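Side-chain contacts in kojibiose phosphorylase (Gut metagenome, PDB 6W0P), which is a carbohydrate-active enzyme of glycoside hydrolase family 65, with a beta-rich N-terminal domain and a helical central catalytic domain: residues S175-W180 against C184-V189; K190-G195 against T210-M215; K561-E566 against S572-D577. All coordinates share one frame; numbering follows the deposited sequence.

Contact 1 (S175-W180 against C184-V189); sequences SNILHW and CYWNRV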
loop_
_atom_site.group_PDB
_atom_site.type_symbol
_atom_site.label_atom_id
_atom_site.label_comp_id
_atom_site.label_asym_id
_atom_site.label_seq_id
_atom_site.Cartn_x
_atom_site.Cartn_y
_atom_site.Cartn_z
ATOM N N SER A 175 -26.144 12.336 -22.379
ATOM C CA SER A 175 -25.477 11.158 -21.775
ATOM C C SER A 175 -24.011 11.102 -22.219
ATOM O O SER A 175 -23.445 10.000 -22.207
ATOM C CB SER A 175 -26.223 9.878 -22.054
ATOM O OG SER A 175 -25.668 8.799 -21.305
ATOM N N ASN A 176 -23.409 12.259 -22.526
ATOM C CA ASN A 176 -21.949 12.393 -22.787
ATOM C C ASN A 176 -21.236 12.817 -21.496
ATOM O O ASN A 176 -20.044 13.199 -21.561
ATOM C CB ASN A 176 -21.696 13.356 -23.956
ATOM C CG ASN A 176 -22.130 12.748 -25.276
ATOM O OD1 ASN A 176 -21.649 11.689 -25.651
ATOM N ND2 ASN A 176 -23.067 13.377 -25.964
ATOM N N ILE A 177 -21.938 12.762 -20.360
ATOM C CA ILE A 177 -21.473 13.338 -19.057
ATOM C C ILE A 177 -20.236 12.568 -18.599
ATOM O O ILE A 177 -20.157 11.335 -18.825
ATOM C CB ILE A 177 -22.595 13.371 -17.988
ATOM C CG1 ILE A 177 -23.574 12.194 -18.023
ATOM C CG2 ILE A 177 -23.387 14.651 -18.129
ATOM C CD1 ILE A 177 -22.977 10.833 -17.903
ATOM N N LEU A 178 -19.294 13.267 -17.980
ATOM C CA LEU A 178 -18.078 12.628 -17.430
ATOM C C LEU A 178 -18.342 12.191 -15.986
ATOM O O LEU A 178 -19.188 12.803 -15.286
ATOM C CB LEU A 178 -16.893 13.599 -17.502
ATOM C CG LEU A 178 -16.649 14.270 -18.858
ATOM C CD1 LEU A 178 -15.498 15.275 -18.752
ATOM C CD2 LEU A 178 -16.385 13.225 -19.961
ATOM N N HIS A 179 -17.649 11.135 -15.577
ATOM C CA HIS A 179 -17.384 10.753 -14.170
ATOM C C HIS A 179 -15.907 10.989 -13.850
ATOM O O HIS A 179 -15.079 10.913 -14.790
ATOM C CB HIS A 179 -17.769 9.298 -13.936
ATOM C CG HIS A 179 -18.014 9.028 -12.500
ATOM N ND1 HIS A 179 -19.241 9.257 -11.920
ATOM C CD2 HIS A 179 -17.190 8.581 -11.527
ATOM C CE1 HIS A 179 -19.159 8.957 -10.637
ATOM N NE2 HIS A 179 -17.917 8.528 -10.373
ATOM N N TRP A 180 -15.603 11.279 -12.583
ATOM C CA TRP A 180 -14.262 11.704 -12.091
ATOM C C TRP A 180 -13.762 12.923 -12.890
ATOM O O TRP A 180 -12.557 13.163 -12.876
ATOM C CB TRP A 180 -13.251 10.540 -12.152
ATOM C CG TRP A 180 -13.652 9.280 -11.435
ATOM C CD1 TRP A 180 -13.676 8.014 -11.957
ATOM C CD2 TRP A 180 -14.095 9.148 -10.064
ATOM N NE1 TRP A 180 -14.105 7.116 -11.010
ATOM C CE2 TRP A 180 -14.366 7.779 -9.844
ATOM C CE3 TRP A 180 -14.308 10.051 -9.008
ATOM C CZ2 TRP A 180 -14.827 7.293 -8.620
ATOM C CZ3 TRP A 180 -14.760 9.572 -7.792
ATOM C CH2 TRP A 180 -15.023 8.209 -7.609
ATOM N N CYS A 184 -16.489 9.556 -19.960
ATOM C CA CYS A 184 -17.894 9.131 -20.135
ATOM C C CYS A 184 -17.935 7.607 -20.058
ATOM O O CYS A 184 -17.132 6.985 -20.734
ATOM C CB CYS A 184 -18.471 9.594 -21.468
ATOM S SG CYS A 184 -20.225 9.171 -21.651
ATOM N N TYR A 185 -18.812 7.047 -19.229
ATOM C CA TYR A 185 -18.869 5.590 -18.934
ATOM C C TYR A 185 -20.057 4.965 -19.672
ATOM O O TYR A 185 -20.429 3.845 -19.336
ATOM C CB TYR A 185 -18.862 5.356 -17.418
ATOM C CG TYR A 185 -17.488 5.521 -16.811
ATOM C CD1 TYR A 185 -17.012 6.774 -16.460
ATOM C CD2 TYR A 185 -16.630 4.439 -16.653
ATOM C CE1 TYR A 185 -15.739 6.943 -15.936
ATOM C CE2 TYR A 185 -15.353 4.591 -16.139
ATOM C CZ TYR A 185 -14.902 5.846 -15.779
ATOM O OH TYR A 185 -13.645 6.021 -15.269
ATOM N N TRP A 186 -20.568 5.649 -20.695
ATOM C CA TRP A 186 -21.725 5.215 -21.523
ATOM C C TRP A 186 -21.313 5.056 -22.991
ATOM O O TRP A 186 -20.552 5.930 -23.482
ATOM C CB TRP A 186 -22.854 6.234 -21.385
ATOM C CG TRP A 186 -23.376 6.301 -19.986
ATOM C CD1 TRP A 186 -23.018 7.188 -19.015
ATOM C CD2 TRP A 186 -24.307 5.396 -19.382
ATOM N NE1 TRP A 186 -23.702 6.920 -17.857
ATOM C CE2 TRP A 186 -24.500 5.825 -18.054
ATOM C CE3 TRP A 186 -25.015 4.283 -19.836
ATOM C CZ2 TRP A 186 -25.369 5.175 -17.182
ATOM C CZ3 TRP A 186 -25.878 3.641 -18.974
ATOM C CH2 TRP A 186 -26.048 4.084 -17.664
ATOM N N ASN A 187 -21.793 3.995 -23.653
ATOM C CA ASN A 187 -21.721 3.827 -25.132
ATOM C C ASN A 187 -23.113 4.057 -25.729
ATOM O O ASN A 187 -24.127 3.682 -25.084
ATOM C CB ASN A 187 -21.208 2.446 -25.558
ATOM C CG ASN A 187 -19.746 2.234 -25.234
ATOM O OD1 ASN A 187 -18.943 3.140 -25.416
ATOM N ND2 ASN A 187 -19.401 1.063 -24.717
ATOM N N ARG A 188 -23.146 4.581 -26.953
ATOM C CA ARG A 188 -24.376 4.847 -27.735
ATOM C C ARG A 188 -25.122 3.530 -28.000
ATOM O O ARG A 188 -24.467 2.498 -28.251
ATOM C CB ARG A 188 -23.960 5.560 -29.026
ATOM C CG ARG A 188 -24.995 5.535 -30.138
ATOM C CD ARG A 188 -24.507 6.225 -31.403
ATOM N NE ARG A 188 -25.540 7.077 -31.986
ATOM C CZ ARG A 188 -25.360 7.974 -32.960
ATOM N NH1 ARG A 188 -24.175 8.161 -33.522
ATOM N NH2 ARG A 188 -26.388 8.692 -33.376
ATOM N N VAL A 189 -26.450 3.555 -27.973
ATOM C CA VAL A 189 -27.279 2.478 -28.591
ATOM C C VAL A 189 -28.151 3.139 -29.655
ATOM O O VAL A 189 -27.858 2.928 -30.836
ATOM C CB VAL A 189 -28.120 1.699 -27.563
ATOM C CG1 VAL A 189 -28.978 0.633 -28.231
ATOM C CG2 VAL A 189 -27.242 1.087 -26.476
HETATM O O HOH W 1 -20.379 8.965 -17.288
#
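Ser175 and Ile177 meet Trp186, and His179 and Trp180 meet Tyr185, in a mixed aromatic and polar contact within the N-terminal domain, between the loop after strand 165-174 and the lead-in and first residues of strand 186-194. The loop crosses from the sheet holding strand 165-174 to the edge of the larger antiparallel sheet and folds back on itself, bringing the CA atoms of Leu178 and Cys184 close together. Ser175 carries its hydroxyl away from its own amide (chi1 -172°), which sets OG over one indole face, off centre toward the rim, 3.6 Å from Trp186 CG. Ile177 runs alongside the indole in the same sense and brings CD1 to 3.8 Å from Trp186 CD1. Trp186 NE1 is hydrogen-bonded to the carbonyl oxygen of Asn87. His179 CB rests 3.6 Å from Tyr185 CD1, while the phenol oxygen comes to the edge of the Trp180 indole, near its plane, with Tyr185 OH 3.9 Å from Trp180 CD1. Phe84 meets all three rings, edge-to-face with Trp180 and Tyr185 and nearly parallel to His179, and His179 ND1 is hydrogen-bonded to the backbone N of Asn87. No direct hydrogen bond across the segments is clear. The carbonyl of Ile177 is instead met by a CA-H...O contact, Cys184 CA to Ile177 O 3.4 Å with 145° at the hydrogen, and by a bridging water. That water donates to Ile177 O at 2.8 Å and accepts from Tyr185 N at 3.1 Å. Within its own segment Cys184 SG receives a weak bond from Trp186 N (3.7 Å, 153°). The chemistry implies a junction of aliphatic and hydroxyl contacts with the Trp186 and Tyr185 rings plus one bridging water, which satisfies Ile177 O and Tyr185 N without strand-like pairing.

Contact 2 (K190-G195 against T210-M215); sequences KEFKIG and TLTSVM
Phe192 reaches Val214 and Thr212 with the far end of its ring, and the route explains how two strands that are not neighbours come to touch. The CA atoms of Phe192 and Val214 are 9.2 Å apart, because strand 197-204 lies between strands 186-194 and 210-217 in the antiparallel sheet. From CB the chain turns to place CG between the backbone N and the carbonyl carbon (chi1 53°), and the ring then extends across the intervening strand. CB, CG, both CD atoms and CE2 have no partner in the other segment within 4.2 Å; CE1 is the first to touch, 3.8 Å from Val214 CG1. CZ goes furthest, lying 3.6 Å from Val214 CG1 and 4.1 Å from Thr212 CG2. Both methyls lie at the ring edge, near its plane, so this is edge packing of CZ and CE1 rather than methyls seated on a face. The Thr212 side chain crosses that of Phe192 at about a right angle and presents its methyl to the ring, while OG1 is hydrogen-bonded to Thr201 OG1 and Gln266 OE1. Arg267 of helix 263-277 makes a cation-pi contact with the same ring, and Val214 also packs on Leu274 of that helix. With no hydrogen bond between the segments and all three touching residues buried, the chemistry is wholly apolar: van der Waals contact spans one strand on the helix-facing side of the sheet.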
loop_
_atom_site.group_PDB
_atom_site.type_symbol
_atom_site.label_atom_id
_atom_site.label_comp_id
_atom_site.label_asym_id
_atom_site.label_seq_id
_atom_site.Cartn_x
_atom_site.Cartn_y
_atom_site.Cartn_z
ATOM N N LYS A 190 -29.119 3.965 -29.247
ATOM C CA LYS A 190 -30.095 4.593 -30.172
ATOM C C LYS A 190 -30.519 5.979 -29.664
ATOM O O LYS A 190 -30.620 6.155 -28.426
ATOM C CB LYS A 190 -31.301 3.658 -30.325
ATOM C CG LYS A 190 -32.155 3.892 -31.560
ATOM C CD LYS A 190 -31.452 3.596 -32.885
ATOM C CE LYS A 190 -32.425 3.645 -34.046
ATOM N NZ LYS A 190 -31.838 3.095 -35.289
ATOM N N GLU A 191 -30.748 6.917 -30.593
ATOM C CA GLU A 191 -31.520 8.171 -30.374
ATOM C C GLU A 191 -32.792 8.082 -31.228
ATOM O O GLU A 191 -32.718 7.459 -32.283
ATOM C CB GLU A 191 -30.666 9.396 -30.703
ATOM C CG GLU A 191 -29.360 9.427 -29.931
ATOM C CD GLU A 191 -28.217 8.687 -30.606
ATOM O OE1 GLU A 191 -28.304 8.460 -31.814
ATOM O OE2 GLU A 191 -27.232 8.353 -29.926
ATOM N N PHE A 192 -33.927 8.614 -30.775
ATOM C CA PHE A 192 -35.221 8.423 -31.474
ATOM C C PHE A 192 -36.195 9.543 -31.138
ATOM O O PHE A 192 -36.150 10.080 -30.008
ATOM C CB PHE A 192 -35.864 7.089 -31.082
ATOM C CG PHE A 192 -36.009 6.869 -29.598
ATOM C CD1 PHE A 192 -37.132 7.316 -28.917
ATOM C CD2 PHE A 192 -35.022 6.205 -28.887
ATOM C CE1 PHE A 192 -37.256 7.121 -27.550
ATOM C CE2 PHE A 192 -35.146 6.008 -27.517
ATOM C CZ PHE A 192 -36.260 6.472 -26.851
ATOM N N LYS A 193 -37.072 9.855 -32.088
ATOM C CA LYS A 193 -38.286 10.665 -31.833
ATOM C C LYS A 193 -39.482 9.848 -32.315
ATOM O O LYS A 193 -39.484 9.430 -33.469
ATOM C CB LYS A 193 -38.183 12.059 -32.464
ATOM C CG LYS A 193 -39.446 12.908 -32.362
ATOM C CD LYS A 193 -39.177 14.379 -32.128
ATOM C CE LYS A 193 -40.313 15.280 -32.559
ATOM N NZ LYS A 193 -41.612 14.894 -31.955
ATOM N N ILE A 194 -40.426 9.590 -31.416
ATOM C CA ILE A 194 -41.695 8.861 -31.682
ATOM C C ILE A 194 -42.829 9.739 -31.167
ATOM O O ILE A 194 -42.963 9.849 -29.951
ATOM C CB ILE A 194 -41.663 7.479 -31.004
ATOM C CG1 ILE A 194 -40.334 6.777 -31.309
ATOM C CG2 ILE A 194 -42.890 6.663 -31.400
ATOM C CD1 ILE A 194 -40.354 5.254 -31.251
ATOM N N GLY A 195 -43.599 10.344 -32.074
ATOM C CA GLY A 195 -44.692 11.272 -31.724
ATOM C C GLY A 195 -44.144 12.485 -30.991
ATOM O O GLY A 195 -43.123 13.029 -31.433
ATOM N N THR A 210 -28.021 -0.983 -19.040
ATOM C CA THR A 210 -28.689 -0.127 -20.043
ATOM C C THR A 210 -29.663 0.824 -19.346
ATOM O O THR A 210 -30.166 0.488 -18.245
ATOM C CB THR A 210 -29.420 -0.971 -21.096
ATOM O OG1 THR A 210 -30.553 -1.581 -20.469
ATOM C CG2 THR A 210 -28.517 -2.008 -21.730
ATOM N N LEU A 211 -29.911 1.955 -20.001
ATOM C CA LEU A 211 -30.840 2.998 -19.538
ATOM C C LEU A 211 -31.549 3.589 -20.761
ATOM O O LEU A 211 -30.864 3.855 -21.763
ATOM C CB LEU A 211 -29.988 4.036 -18.807
ATOM C CG LEU A 211 -30.714 5.297 -18.364
ATOM C CD1 LEU A 211 -30.039 5.882 -17.130
ATOM C CD2 LEU A 211 -30.769 6.323 -19.486
ATOM N N THR A 212 -32.857 3.821 -20.665
ATOM C CA THR A 212 -33.629 4.615 -21.656
ATOM C C THR A 212 -34.148 5.864 -20.955
ATOM O O THR A 212 -34.818 5.723 -19.912
ATOM C CB THR A 212 -34.765 3.813 -22.303
ATOM O OG1 THR A 212 -34.158 2.797 -23.090
ATOM C CG2 THR A 212 -35.649 4.654 -23.198
ATOM N N SER A 213 -33.787 7.028 -21.485
ATOM C CA SER A 213 -34.259 8.350 -21.024
ATOM C C SER A 213 -35.155 8.946 -22.098
ATOM O O SER A 213 -34.663 9.105 -23.241
ATOM C CB SER A 213 -33.117 9.270 -20.720
ATOM O OG SER A 213 -33.623 10.479 -20.172
ATOM N N VAL A 214 -36.405 9.248 -21.737
ATOM C CA VAL A 214 -37.400 9.841 -22.675
ATOM C C VAL A 214 -38.003 11.104 -22.055
ATOM O O VAL A 214 -38.293 11.108 -20.842
ATOM C CB VAL A 214 -38.487 8.819 -23.051
ATOM C CG1 VAL A 214 -37.912 7.681 -23.889
ATOM C CG2 VAL A 214 -39.201 8.280 -21.823
ATOM N N MET A 215 -38.191 12.138 -22.869
ATOM C CA MET A 215 -38.897 13.358 -22.435
ATOM C C MET A 215 -39.953 13.758 -23.466
ATOM O O MET A 215 -39.907 13.301 -24.610
ATOM C CB MET A 215 -37.930 14.516 -22.212
ATOM C CG MET A 215 -37.233 14.976 -23.448
ATOM S SD MET A 215 -36.358 16.494 -23.063
ATOM C CE MET A 215 -35.327 16.690 -24.517
#

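Contact 3 (K561-E566 against S572-D577); sequences KTIKDE and SHWSYD
Ile563 and Trp574 supply the apolar part of this small contact, which buries 144 Å² in all. Their CA atoms are 10.8 Å apart, and the long indole bridges most of that gap. Ile563 CG1, turned away from its own carbonyl carbon (chi1 -63°), lies 4.1 Å from Trp574 CZ2 on the six-membered ring, and the two side chains cross at about a right angle. The approach to the indole is oblique, and the touch is confined to this corner. Ile584 packs on both side chains.

The polar part is less certain. The carbonyl oxygen of Glu566 is modelled over one face of the His573 imidazole and too close to it, at an angle that makes no hydrogen bond with NE2. This placement is doubtful, and no attraction should be read from it.

A firmer polar tie runs through the connecting residues. Trp574 NE1 is hydrogen-bonded to Glu567 OE2, while Glu567 OE1 takes the backbone N of Lys564; a single carboxylate thus links the two sides of the turn and probably helps to orient the indole.

Both segments belong to the long irregular connection between helix 522-534 and helix 590-596 of the central domain. Its later part faces the second subunit, where Ser575 OG is hydrogen-bonded to Glu388 O of that subunit and Tyr576 meets Trp410 of that subunit edge-to-face.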
loop_
_atom_site.group_PDB
_atom_site.type_symbol
_atom_site.label_atom_id
_atom_site.label_comp_id
_atom_site.label_asym_id
_atom_site.label_seq_id
_atom_site.Cartn_x
_atom_site.Cartn_y
_atom_site.Cartn_z
ATOM N N LYS A 561 -5.100 16.483 23.908
ATOM C CA LYS A 561 -5.142 17.941 24.201
ATOM C C LYS A 561 -3.818 18.612 23.802
ATOM O O LYS A 561 -3.834 19.840 23.645
ATOM C CB LYS A 561 -5.486 18.187 25.675
ATOM C CG LYS A 561 -6.896 17.753 26.071
ATOM C CD LYS A 561 -7.338 18.188 27.467
ATOM C CE LYS A 561 -6.757 17.353 28.597
ATOM N NZ LYS A 561 -5.513 17.948 29.150
ATOM N N THR A 562 -2.730 17.850 23.605
ATOM C CA THR A 562 -1.383 18.387 23.256
ATOM C C THR A 562 -1.193 18.426 21.736
ATOM O O THR A 562 -0.175 18.951 21.268
ATOM C CB THR A 562 -0.246 17.574 23.892
ATOM O OG1 THR A 562 -0.140 16.354 23.151
ATOM C CG2 THR A 562 -0.447 17.334 25.377
ATOM N N ILE A 563 -2.122 17.872 20.977
ATOM C CA ILE A 563 -2.052 17.930 19.496
ATOM C C ILE A 563 -2.492 19.343 19.111
ATOM O O ILE A 563 -3.610 19.743 19.476
ATOM C CB ILE A 563 -2.887 16.800 18.860
ATOM C CG1 ILE A 563 -2.325 15.425 19.241
ATOM C CG2 ILE A 563 -2.971 16.969 17.351
ATOM C CD1 ILE A 563 -3.290 14.277 19.044
ATOM N N LYS A 564 -1.613 20.084 18.440
ATOM C CA LYS A 564 -1.885 21.473 17.990
ATOM C C LYS A 564 -2.875 21.385 16.823
ATOM O O LYS A 564 -3.069 20.276 16.283
ATOM C CB LYS A 564 -0.588 22.197 17.609
ATOM C CG LYS A 564 0.517 22.209 18.664
ATOM C CD LYS A 564 1.941 22.081 18.102
ATOM C CE LYS A 564 2.856 21.206 18.949
ATOM N NZ LYS A 564 4.072 20.767 18.216
ATOM N N ASP A 565 -3.489 22.511 16.463
ATOM C CA ASP A 565 -4.492 22.605 15.372
ATOM C C ASP A 565 -3.782 22.561 14.019
ATOM O O ASP A 565 -4.364 22.004 13.084
ATOM C CB ASP A 565 -5.326 23.877 15.515
ATOM C CG ASP A 565 -6.279 23.792 16.681
ATOM O OD1 ASP A 565 -5.808 23.905 17.838
ATOM O OD2 ASP A 565 -7.467 23.563 16.419
ATOM N N GLU A 566 -2.587 23.149 13.929
ATOM C CA GLU A 566 -1.718 23.109 12.720
ATOM C C GLU A 566 -1.478 21.651 12.284
ATOM O O GLU A 566 -1.203 21.454 11.083
ATOM C CB GLU A 566 -0.401 23.855 12.972
ATOM C CG GLU A 566 0.354 23.411 14.218
ATOM C CD GLU A 566 1.397 24.400 14.720
ATOM O OE1 GLU A 566 1.072 25.194 15.643
ATOM O OE2 GLU A 566 2.536 24.368 14.201
ATOM N N SER A 572 -2.430 14.390 7.200
ATOM C CA SER A 572 -1.794 15.462 6.395
ATOM C C SER A 572 -0.552 16.019 7.090
ATOM O O SER A 572 0.221 16.719 6.399
ATOM C CB SER A 572 -2.767 16.578 6.101
ATOM O OG SER A 572 -3.889 16.084 5.388
ATOM N N HIS A 573 -0.372 15.773 8.391
ATOM C CA HIS A 573 0.732 16.399 9.169
ATOM C C HIS A 573 1.672 15.349 9.789
ATOM O O HIS A 573 2.854 15.667 9.902
ATOM C CB HIS A 573 0.178 17.464 10.143
ATOM C CG HIS A 573 -0.323 18.689 9.432
ATOM N ND1 HIS A 573 -1.585 18.745 8.843
ATOM C CD2 HIS A 573 0.270 19.875 9.159
ATOM C CE1 HIS A 573 -1.749 19.918 8.265
ATOM N NE2 HIS A 573 -0.629 20.631 8.453
ATOM N N TRP A 574 1.201 14.148 10.121
ATOM C CA TRP A 574 2.006 13.067 10.763
ATOM C C TRP A 574 2.481 12.058 9.714
ATOM O O TRP A 574 1.735 11.793 8.784
ATOM C CB TRP A 574 1.193 12.372 11.871
ATOM C CG TRP A 574 1.050 13.191 13.113
ATOM C CD1 TRP A 574 1.238 14.535 13.209
ATOM C CD2 TRP A 574 0.672 12.748 14.433
ATOM N NE1 TRP A 574 1.030 14.956 14.489
ATOM C CE2 TRP A 574 0.668 13.891 15.262
ATOM C CE3 TRP A 574 0.366 11.503 15.009
ATOM C CZ2 TRP A 574 0.380 13.832 16.621
ATOM C CZ3 TRP A 574 0.080 11.449 16.353
ATOM C CH2 TRP A 574 0.074 12.598 17.140
ATOM N N SER A 575 3.697 11.534 9.862
ATOM C CA SER A 575 4.201 10.373 9.093
ATOM C C SER A 575 3.157 9.255 9.173
ATOM O O SER A 575 2.620 9.004 10.237
ATOM C CB SER A 575 5.537 9.910 9.595
ATOM O OG SER A 575 6.172 9.072 8.651
ATOM N N TYR A 576 2.913 8.582 8.072
ATOM C CA TYR A 576 1.878 7.536 7.941
ATOM C C TYR A 576 1.822 6.610 9.171
ATOM O O TYR A 576 0.723 6.426 9.706
ATOM C CB TYR A 576 2.106 6.685 6.694
ATOM C CG TYR A 576 1.027 5.641 6.569
ATOM C CD1 TYR A 576 -0.300 6.034 6.510
ATOM C CD2 TYR A 576 1.301 4.288 6.635
ATOM C CE1 TYR A 576 -1.320 5.109 6.436
ATOM C CE2 TYR A 576 0.283 3.345 6.569
ATOM C CZ TYR A 576 -1.027 3.761 6.441
ATOM O OH TYR A 576 -2.071 2.890 6.359
ATOM N N ASP A 577 2.940 6.011 9.585
ATOM C CA ASP A 577 2.901 4.953 10.641
ATOM C C ASP A 577 2.584 5.545 12.025
ATOM O O ASP A 577 2.123 4.785 12.903
ATOM C CB ASP A 577 4.194 4.147 10.690
ATOM C CG ASP A 577 5.323 4.878 11.381
ATOM O OD1 ASP A 577 5.989 5.698 10.721
ATOM O OD2 ASP A 577 5.529 4.609 12.579
#

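From the N terminus, contact 1 closes the loop that leads from strand 165-174 of the five-stranded sheet into strand 186-194 at the edge of the ten-stranded one. Contact 2 opens only after it and reaches over strand 197-204 to strand 210-217, the third strand of an antiparallel meander. The two are in series; they share strand 186-194 and meet where Trp186 CH2 lies 4.1 Å from Leu211 CB. Contact 3 comes much later and closes a loop within the connection between helix 522-534 and helix 590-596 of the central domain; its centre is about 41 Å from that of contact 1 and about 54 Å from that of contact 2. No contact encloses or crosses another.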